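Local atomic coordinates of alkylhydroperoxidase AhpD core: uncharacterized peroxidase-related protein (Ralstonia eutropha, PDB entry 2PRR), a protein that is of uncharacterised function but, as a member of the carboxymuconolactone decarboxylase family with an AhpD-like core, is probably a peroxidase-related oxidoreductase. Residues D[39-44]-D[54-59]; D[61-66]-D[167-172]. One frame throughout, in Å; residues are numbered along the deposited sequence.

Interaction 1: D[39-44]-D[54-59]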
ATOM      1  N   PRO D  39      -9.723 -14.020  31.676  1.00 36.65           N
ATOM      2  CA  PRO D  39      -9.296 -13.686  30.327  1.00 35.78           C
ATOM      3  C   PRO D  39      -7.802 -13.884  30.228  1.00 34.88           C
ATOM      4  O   PRO D  39      -7.064 -13.547  31.142  1.00 34.08           O
ATOM      5  CB  PRO D  39      -9.654 -12.220  30.206  1.00 35.42           C
ATOM      6  CG  PRO D  39     -10.856 -12.090  31.078  1.00 37.99           C
ATOM      7  CD  PRO D  39     -10.612 -12.990  32.231  1.00 35.27           C
ATOM      8  N   ASN D  40      -7.349 -14.422  29.109  1.00 35.89           N
ATOM      9  CA  ASN D  40      -5.941 -14.774  28.969  1.00 34.28           C
ATOM     10  C   ASN D  40      -4.956 -13.620  28.965  1.00 32.86           C
ATOM     11  O   ASN D  40      -3.780 -13.828  29.229  1.00 33.89           O
ATOM     12  CB  ASN D  40      -5.755 -15.725  27.774  1.00 33.43           C
ATOM     13  CG  ASN D  40      -6.425 -17.084  28.007  1.00 34.67           C
ATOM     14  OD1 ASN D  40      -6.623 -17.518  29.167  1.00 30.46           O
ATOM     15  ND2 ASN D  40      -6.801 -17.752  26.916  1.00 23.05           N
ATOM     16  N   VAL D  41      -5.422 -12.403  28.730  1.00 33.87           N
ATOM     17  CA  VAL D  41      -4.525 -11.237  28.712  1.00 34.05           C
ATOM     18  C   VAL D  41      -3.876 -11.073  30.109  1.00 34.35           C
ATOM     19  O   VAL D  41      -2.702 -10.709  30.203  1.00 33.13           O
ATOM     20  CB  VAL D  41      -5.284  -9.920  28.283  1.00 34.89           C
ATOM     21  CG1 VAL D  41      -6.378  -9.536  29.313  1.00 31.84           C
ATOM     22  CG2 VAL D  41      -4.316  -8.727  28.045  1.00 33.43           C
ATOM     23  N   PHE D  42      -4.630 -11.350  31.182  1.00 34.26           N
ATOM     24  CA  PHE D  42      -4.090 -11.216  32.538  1.00 34.13           C
ATOM     25  C   PHE D  42      -2.994 -12.239  32.830  1.00 34.44           C
ATOM     26  O   PHE D  42      -1.965 -11.911  33.397  1.00 35.34           O
ATOM     27  CB  PHE D  42      -5.187 -11.392  33.613  1.00 35.08           C
ATOM     28  CG  PHE D  42      -6.245 -10.322  33.605  1.00 35.78           C
ATOM     29  CD1 PHE D  42      -6.064  -9.141  34.301  1.00 35.88           C
ATOM     30  CD2 PHE D  42      -7.444 -10.509  32.915  1.00 41.39           C
ATOM     31  CE1 PHE D  42      -7.063  -8.149  34.293  1.00 37.99           C
ATOM     32  CE2 PHE D  42      -8.433  -9.517  32.897  1.00 38.45           C
ATOM     33  CZ  PHE D  42      -8.235  -8.346  33.587  1.00 36.02           C
ATOM     34  N   LEU D  43      -3.230 -13.483  32.445  1.00 34.23           N
ATOM     35  CA  LEU D  43      -2.303 -14.550  32.726  1.00 34.11           C
ATOM     36  C   LEU D  43      -1.063 -14.479  31.867  1.00 34.38           C
ATOM     37  O   LEU D  43       0.026 -14.790  32.338  1.00 35.27           O
ATOM     38  CB  LEU D  43      -3.004 -15.885  32.512  1.00 36.20           C
ATOM     39  CG  LEU D  43      -4.193 -16.114  33.456  1.00 38.69           C
ATOM     40  CD1 LEU D  43      -5.110 -17.187  32.883  1.00 41.42           C
ATOM     41  CD2 LEU D  43      -3.706 -16.450  34.874  1.00 37.54           C
ATOM     42  N   THR D  44      -1.217 -14.076  30.612  1.00 33.62           N
ATOM     43  CA  THR D  44      -0.067 -14.003  29.703  1.00 33.02           C
ATOM     44  C   THR D  44       0.848 -12.837  30.029  1.00 32.72           C
ATOM     45  O   THR D  44       2.079 -12.981  30.010  1.00 32.64           O
ATOM     46  CB  THR D  44      -0.506 -13.953  28.204  1.00 32.06           C
ATOM     47  OG1 THR D  44      -1.403 -12.854  27.986  1.00 31.79           O
ATOM     48  CG2 THR D  44      -1.197 -15.242  27.825  1.00 32.49           C
ATOM     49  N   ALA D  54       1.381  -1.723  34.776  1.00 34.05           N
ATOM     50  CA  ALA D  54       1.303  -0.509  33.978  1.00 33.58           C
ATOM     51  C   ALA D  54       0.241  -0.607  32.867  1.00 33.87           C
ATOM     52  O   ALA D  54      -0.380   0.396  32.489  1.00 35.42           O
ATOM     53  CB  ALA D  54       2.680  -0.184  33.396  1.00 35.26           C
ATOM     54  N   PHE D  55       0.048  -1.808  32.336  1.00 32.95           N
ATOM     55  CA  PHE D  55      -0.941  -2.054  31.287  1.00 32.60           C
ATOM     56  C   PHE D  55      -2.335  -1.858  31.857  1.00 31.87           C
ATOM     57  O   PHE D  55      -3.123  -1.057  31.348  1.00 32.20           O
ATOM     58  CB  PHE D  55      -0.783  -3.499  30.762  1.00 33.04           C
ATOM     59  CG  PHE D  55      -1.682  -3.859  29.594  1.00 34.50           C
ATOM     60  CD1 PHE D  55      -2.953  -4.362  29.800  1.00 29.64           C
ATOM     61  CD2 PHE D  55      -1.226  -3.727  28.284  1.00 33.03           C
ATOM     62  CE1 PHE D  55      -3.760  -4.695  28.744  1.00 30.71           C
ATOM     63  CE2 PHE D  55      -2.021  -4.067  27.225  1.00 29.74           C
ATOM     64  CZ  PHE D  55      -3.286  -4.552  27.445  1.00 30.91           C
ATOM     65  N   PHE D  56      -2.645  -2.587  32.915  1.00 29.80           N
ATOM     66  CA  PHE D  56      -3.990  -2.503  33.461  1.00 31.08           C
ATOM     67  C   PHE D  56      -4.332  -1.161  34.049  1.00 29.39           C
ATOM     68  O   PHE D  56      -5.455  -0.715  33.952  1.00 31.27           O
ATOM     69  CB  PHE D  56      -4.296  -3.684  34.369  1.00 29.96           C
ATOM     70  CG  PHE D  56      -4.436  -4.955  33.608  1.00 33.90           C
ATOM     71  CD1 PHE D  56      -5.587  -5.204  32.879  1.00 34.07           C
ATOM     72  CD2 PHE D  56      -3.401  -5.862  33.540  1.00 37.99           C
ATOM     73  CE1 PHE D  56      -5.696  -6.337  32.132  1.00 32.28           C
ATOM     74  CE2 PHE D  56      -3.517  -7.004  32.798  1.00 34.87           C
ATOM     75  CZ  PHE D  56      -4.663  -7.242  32.097  1.00 35.20           C
ATOM     76  N   ALA D  57      -3.354  -0.479  34.602  1.00 30.54           N
ATOM     77  CA  ALA D  57      -3.591   0.864  35.089  1.00 31.42           C
ATOM     78  C   ALA D  57      -3.923   1.803  33.941  1.00 32.03           C
ATOM     79  O   ALA D  57      -4.778   2.677  34.075  1.00 32.13           O
ATOM     80  CB  ALA D  57      -2.389   1.360  35.852  1.00 33.08           C
ATOM     81  N   TYR D  58      -3.246   1.635  32.799  1.00 33.00           N
ATOM     82  CA  TYR D  58      -3.525   2.478  31.650  1.00 29.46           C
ATOM     83  C   TYR D  58      -4.885   2.080  31.121  1.00 28.87           C
ATOM     84  O   TYR D  58      -5.694   2.935  30.789  1.00 29.84           O
ATOM     85  CB  TYR D  58      -2.471   2.307  30.543  1.00 29.65           C
ATOM     86  CG  TYR D  58      -2.183   3.579  29.777  1.00 19.58           C
ATOM     87  CD1 TYR D  58      -3.203   4.431  29.378  1.00 22.99           C
ATOM     88  CD2 TYR D  58      -0.886   3.919  29.428  1.00 25.12           C
ATOM     89  CE1 TYR D  58      -2.931   5.602  28.689  1.00 29.90           C
ATOM     90  CE2 TYR D  58      -0.607   5.113  28.717  1.00 21.15           C
ATOM     91  CZ  TYR D  58      -1.635   5.932  28.339  1.00 26.16           C
ATOM     92  OH  TYR D  58      -1.391   7.104  27.625  1.00 24.32           O
ATOM     93  N   HIS D  59      -5.140   0.778  31.024  1.00 29.94           N
ATOM     94  CA  HIS D  59      -6.427   0.304  30.553  1.00 32.59           C
ATOM     95  C   HIS D  59      -7.600   0.895  31.373  1.00 34.67           C
ATOM     96  O   HIS D  59      -8.593   1.400  30.825  1.00 33.77           O
ATOM     97  CB  HIS D  59      -6.486  -1.228  30.592  1.00 33.01           C
ATOM     98  CG  HIS D  59      -7.845  -1.774  30.272  1.00 36.37           C
ATOM     99  ND1 HIS D  59      -8.780  -2.066  31.244  1.00 41.09           N
ATOM    100  CD2 HIS D  59      -8.452  -2.010  29.086  1.00 36.13           C
ATOM    101  CE1 HIS D  59      -9.891  -2.486  30.670  1.00 37.71           C
ATOM    102  NE2 HIS D  59      -9.717  -2.465  29.360  1.00 40.53           N
TER
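The carbonyl oxygen of Asn40, in the helical turn that offers Val41 and Phe42 to Phe55 and Phe56, takes two donors from one residue. Thr44 N and Thr44 OG1 both bond to Asn40 O at 2.9 Å; the hydroxyl is tilted out of the carbonyl plane. This short helix then meets residues 54-59 through carbon alone. Phe42 and Phe56 lie with planes nearly parallel, within 5° of each other and with ring centroids 4.3 Å apart, but slid past each other so that they overlap little. The CE1 atoms of the two rings are modelled too close to be believed, so the exact spacing is doubtful. Phe56 is met on three sides: Phe42 lies on one face, Phe55 CD1 stands 3.8 Å above the centre of the other, and Val41 CG1 comes in at the edge, 4.0 Å from Phe56 CZ. Val41 splits its methyls between the two partners. CG2, anti to the backbone N, reaches to 4.1 Å from Phe55 CE1, an oblique approach to that ring. A chi1 of -176° turns the Phe55 ring so that CD1 lies over the Phe56 face, and the same ring meets Phe168 as well. Arg27 and Val31 of helix 22-35 pack on Phe42, while Phe52 adds a further ring against Phe56. The two segments run roughly antiparallel, 147° between their axes. The junction of short helix 40-45 with helix 49-63, its aromatic side chains spanning the 11.8 Å between the axes, belongs to an all-helical AhpD-like fold.

Interaction 2: D[61-66]-D[167-172]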
ATOM      1  N   ALA D  61      -7.582   3.557  33.219  1.00 36.04           N
ATOM      2  CA  ALA D  61      -7.683   5.018  33.055  1.00 35.57           C
ATOM      3  C   ALA D  61      -8.537   5.506  31.866  1.00 36.22           C
ATOM      4  O   ALA D  61      -9.106   6.598  31.887  1.00 37.47           O
ATOM      5  CB  ALA D  61      -6.294   5.605  32.962  1.00 35.47           C
ATOM      6  N   LEU D  62      -8.625   4.692  30.832  1.00 37.26           N
ATOM      7  CA  LEU D  62      -9.356   5.040  29.637  1.00 35.80           C
ATOM      8  C   LEU D  62     -10.731   4.391  29.583  1.00 35.41           C
ATOM      9  O   LEU D  62     -11.703   5.006  29.131  1.00 36.26           O
ATOM     10  CB  LEU D  62      -8.543   4.571  28.429  1.00 34.75           C
ATOM     11  CG  LEU D  62      -7.093   5.054  28.395  1.00 37.12           C
ATOM     12  CD1 LEU D  62      -6.369   4.495  27.198  1.00 37.09           C
ATOM     13  CD2 LEU D  62      -7.044   6.562  28.358  1.00 40.75           C
HETATM   14  N   MSE D  63     -10.812   3.140  30.019  1.00 34.24           N
HETATM   15  CA  MSE D  63     -12.034   2.407  29.874  1.00 34.37           C
HETATM   16  C   MSE D  63     -12.935   2.570  31.097  1.00 37.58           C
HETATM   17  O   MSE D  63     -14.103   2.246  31.022  1.00 37.77           O
HETATM   18  CB  MSE D  63     -11.737   0.926  29.622  1.00 29.64           C
HETATM   19  CG  MSE D  63     -10.758   0.631  28.519  1.00 36.46           C
HETATM   20 SE   MSE D  63     -11.325   1.371  26.848  0.75 21.35          SE
HETATM   21  CE  MSE D  63     -12.456   0.320  26.398  1.00 14.39           C
ATOM     22  N   LEU D  64     -12.418   3.075  32.212  1.00 40.33           N
ATOM     23  CA  LEU D  64     -13.252   3.212  33.408  1.00 41.24           C
ATOM     24  C   LEU D  64     -13.590   4.665  33.786  1.00 43.33           C
ATOM     25  O   LEU D  64     -14.492   4.889  34.575  1.00 45.09           O
ATOM     26  CB  LEU D  64     -12.635   2.436  34.573  1.00 42.03           C
ATOM     27  CG  LEU D  64     -12.430   0.926  34.347  1.00 40.72           C
ATOM     28  CD1 LEU D  64     -11.942   0.227  35.593  1.00 39.93           C
ATOM     29  CD2 LEU D  64     -13.713   0.274  33.911  1.00 44.60           C
ATOM     30  N   LYS D  65     -12.925   5.649  33.186  1.00 44.68           N
ATOM     31  CA  LYS D  65     -13.194   7.052  33.495  1.00 45.54           C
ATOM     32  C   LYS D  65     -14.613   7.493  33.171  1.00 46.96           C
ATOM     33  O   LYS D  65     -15.360   6.777  32.508  1.00 46.50           O
ATOM     34  CB  LYS D  65     -12.232   7.956  32.706  1.00 45.73           C
ATOM     35  CG  LYS D  65     -12.414   7.930  31.181  1.00 47.21           C
ATOM     36  CD  LYS D  65     -11.327   8.736  30.450  1.00 45.99           C
ATOM     37  CE  LYS D  65     -11.556  10.249  30.493  1.00 47.32           C
ATOM     38  NZ  LYS D  65     -12.624  10.769  29.584  1.00 37.23           N
ATOM     39  N   ASP D  66     -14.990   8.672  33.660  1.00 48.56           N
ATOM     40  CA  ASP D  66     -16.261   9.277  33.280  1.00 49.09           C
ATOM     41  C   ASP D  66     -15.884   9.956  31.955  1.00 48.99           C
ATOM     42  O   ASP D  66     -14.751  10.439  31.799  1.00 50.19           O
ATOM     43  CB  ASP D  66     -16.780  10.250  34.357  1.00 49.82           C
ATOM     44  CG  ASP D  66     -17.120   9.552  35.666  1.00 42.38           C
ATOM     45  N   ALA D 167      -4.815   4.405  20.697  1.00 26.81           N
ATOM     46  CA  ALA D 167      -3.393   4.316  21.040  1.00 27.01           C
ATOM     47  C   ALA D 167      -3.040   3.165  21.957  1.00 25.74           C
ATOM     48  O   ALA D 167      -2.112   2.425  21.688  1.00 26.96           O
ATOM     49  CB  ALA D 167      -2.900   5.630  21.613  1.00 26.46           C
ATOM     50  N   PHE D 168      -3.791   2.995  23.030  1.00 25.69           N
ATOM     51  CA  PHE D 168      -3.503   1.945  23.965  1.00 25.49           C
ATOM     52  C   PHE D 168      -3.793   0.535  23.438  1.00 24.60           C
ATOM     53  O   PHE D 168      -3.042  -0.395  23.720  1.00 24.11           O
ATOM     54  CB  PHE D 168      -4.262   2.179  25.270  1.00 26.30           C
ATOM     55  CG  PHE D 168      -4.153   1.030  26.205  1.00 19.22           C
ATOM     56  CD1 PHE D 168      -2.980   0.815  26.905  1.00 19.59           C
ATOM     57  CD2 PHE D 168      -5.202   0.129  26.342  1.00 25.80           C
ATOM     58  CE1 PHE D 168      -2.858  -0.265  27.760  1.00 28.24           C
ATOM     59  CE2 PHE D 168      -5.098  -0.948  27.216  1.00 25.71           C
ATOM     60  CZ  PHE D 168      -3.923  -1.136  27.924  1.00 27.42           C
ATOM     61  N   PHE D 169      -4.875   0.337  22.725  1.00 24.21           N
ATOM     62  CA  PHE D 169      -5.134  -0.941  22.121  1.00 23.21           C
ATOM     63  C   PHE D 169      -4.248  -1.247  20.864  1.00 23.95           C
ATOM     64  O   PHE D 169      -4.156  -2.321  20.451  1.00 24.31           O
ATOM     65  CB  PHE D 169      -6.619  -1.145  21.889  1.00 19.37           C
ATOM     66  CG  PHE D 169      -7.426  -1.343  23.191  1.00 25.15           C
ATOM     67  CD1 PHE D 169      -7.598  -2.579  23.735  1.00 22.37           C
ATOM     68  CD2 PHE D 169      -7.968  -0.283  23.845  1.00 21.05           C
ATOM     69  CE1 PHE D 169      -8.320  -2.748  24.939  1.00 25.82           C
ATOM     70  CE2 PHE D 169      -8.726  -0.498  25.080  1.00 28.01           C
ATOM     71  CZ  PHE D 169      -8.854  -1.713  25.561  1.00 13.52           C
ATOM     72  N   GLY D 170      -3.588  -0.266  20.349  1.00 24.13           N
ATOM     73  CA  GLY D 170      -2.558  -0.489  19.303  1.00 27.38           C
ATOM     74  C   GLY D 170      -1.370  -1.129  20.023  1.00 29.01           C
ATOM     75  O   GLY D 170      -0.670  -1.966  19.454  1.00 29.82           O
ATOM     76  N   LEU D 171      -1.146  -0.746  21.291  1.00 28.50           N
ATOM     77  CA  LEU D 171      -0.097  -1.357  22.121  1.00 28.47           C
ATOM     78  C   LEU D 171      -0.511  -2.804  22.426  1.00 28.55           C
ATOM     79  O   LEU D 171       0.222  -3.766  22.154  1.00 27.65           O
ATOM     80  CB  LEU D 171       0.089  -0.552  23.433  1.00 29.95           C
ATOM     81  CG  LEU D 171       1.037  -1.020  24.556  1.00 25.68           C
ATOM     82  CD1 LEU D 171       1.149   0.067  25.602  1.00 29.20           C
ATOM     83  CD2 LEU D 171       0.582  -2.310  25.218  1.00 28.72           C
ATOM     84  N   SER D 172      -1.701  -2.928  23.003  1.00 27.47           N
ATOM     85  CA  SER D 172      -2.286  -4.214  23.332  1.00 27.51           C
ATOM     86  C   SER D 172      -2.278  -5.191  22.137  1.00 28.18           C
ATOM     87  O   SER D 172      -1.893  -6.348  22.266  1.00 28.30           O
ATOM     88  CB  SER D 172      -3.703  -3.968  23.792  1.00 27.11           C
ATOM     89  OG  SER D 172      -4.307  -5.158  24.209  1.00 27.58           O
TER
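Met63 and Phe169 approach from opposite directions, the selenium of this selenomethionine arriving at the ring edge, Met63 SE to Phe169 CE2 being 3.7 Å. It is a Met-aromatic contact, with SE 5.0 Å from the ring centroid and 78° off the ring normal. Successive bends, chi2 -57° and chi3 -77°, fold the chain so that its methyl, Met63 CE, also comes to 4.0 Å from Phe169 CE2. One residue earlier Leu62 makes the second touch, its CD1 resting 3.7 Å from Phe168 CB, near the root of the side chain and oblique to the ring. Phe168 in turn puts CD2 over the rim of one face of Phe169. All this tight packing is apolar. Further along, residues 65-66 lie in a loop on the looser side: Leu64 and Asp66 are exposed, and the polar bonds here are made by Lys65. Lys65 NZ bonds to Asp66 O at 3.1 Å and forms a salt bridge with Asp161, while Lys65 O receives Arg74. The buried end of the contact probably borders the active site, since Phe169 meets His94 edge-to-face and Met63 touches Glu75, both residues of the Glu, Cys-x-x-Cys, His signature of AhpD-like proteins. The C-terminal end of helix 49-63 thus packs on the middle of helix 156-179, with helix 71-84 touching both Met63 and Phe169.

Overall arrangement
Both interactions draw on helix 49-63, whose middle faces helix 40-45 in interaction 1 and whose C-terminal end meets helix 156-179 in interaction 2. They are 11 Å apart between centres and touch directly: Phe55 CZ lies 3.5 Å from Phe168 CZ, and His59 packs on Phe168 and Phe169. Interaction 2 is the more buried and lies nearer the centre of the chain; interaction 1 is only partly buried. Both are apolar, yet near-parallel phenylalanine rings with a valine dominate the first, selenium and leucine against phenylalanines the second. Each also reaches a second subunit, where Tyr58 of that subunit packs on Phe55 and Leu171.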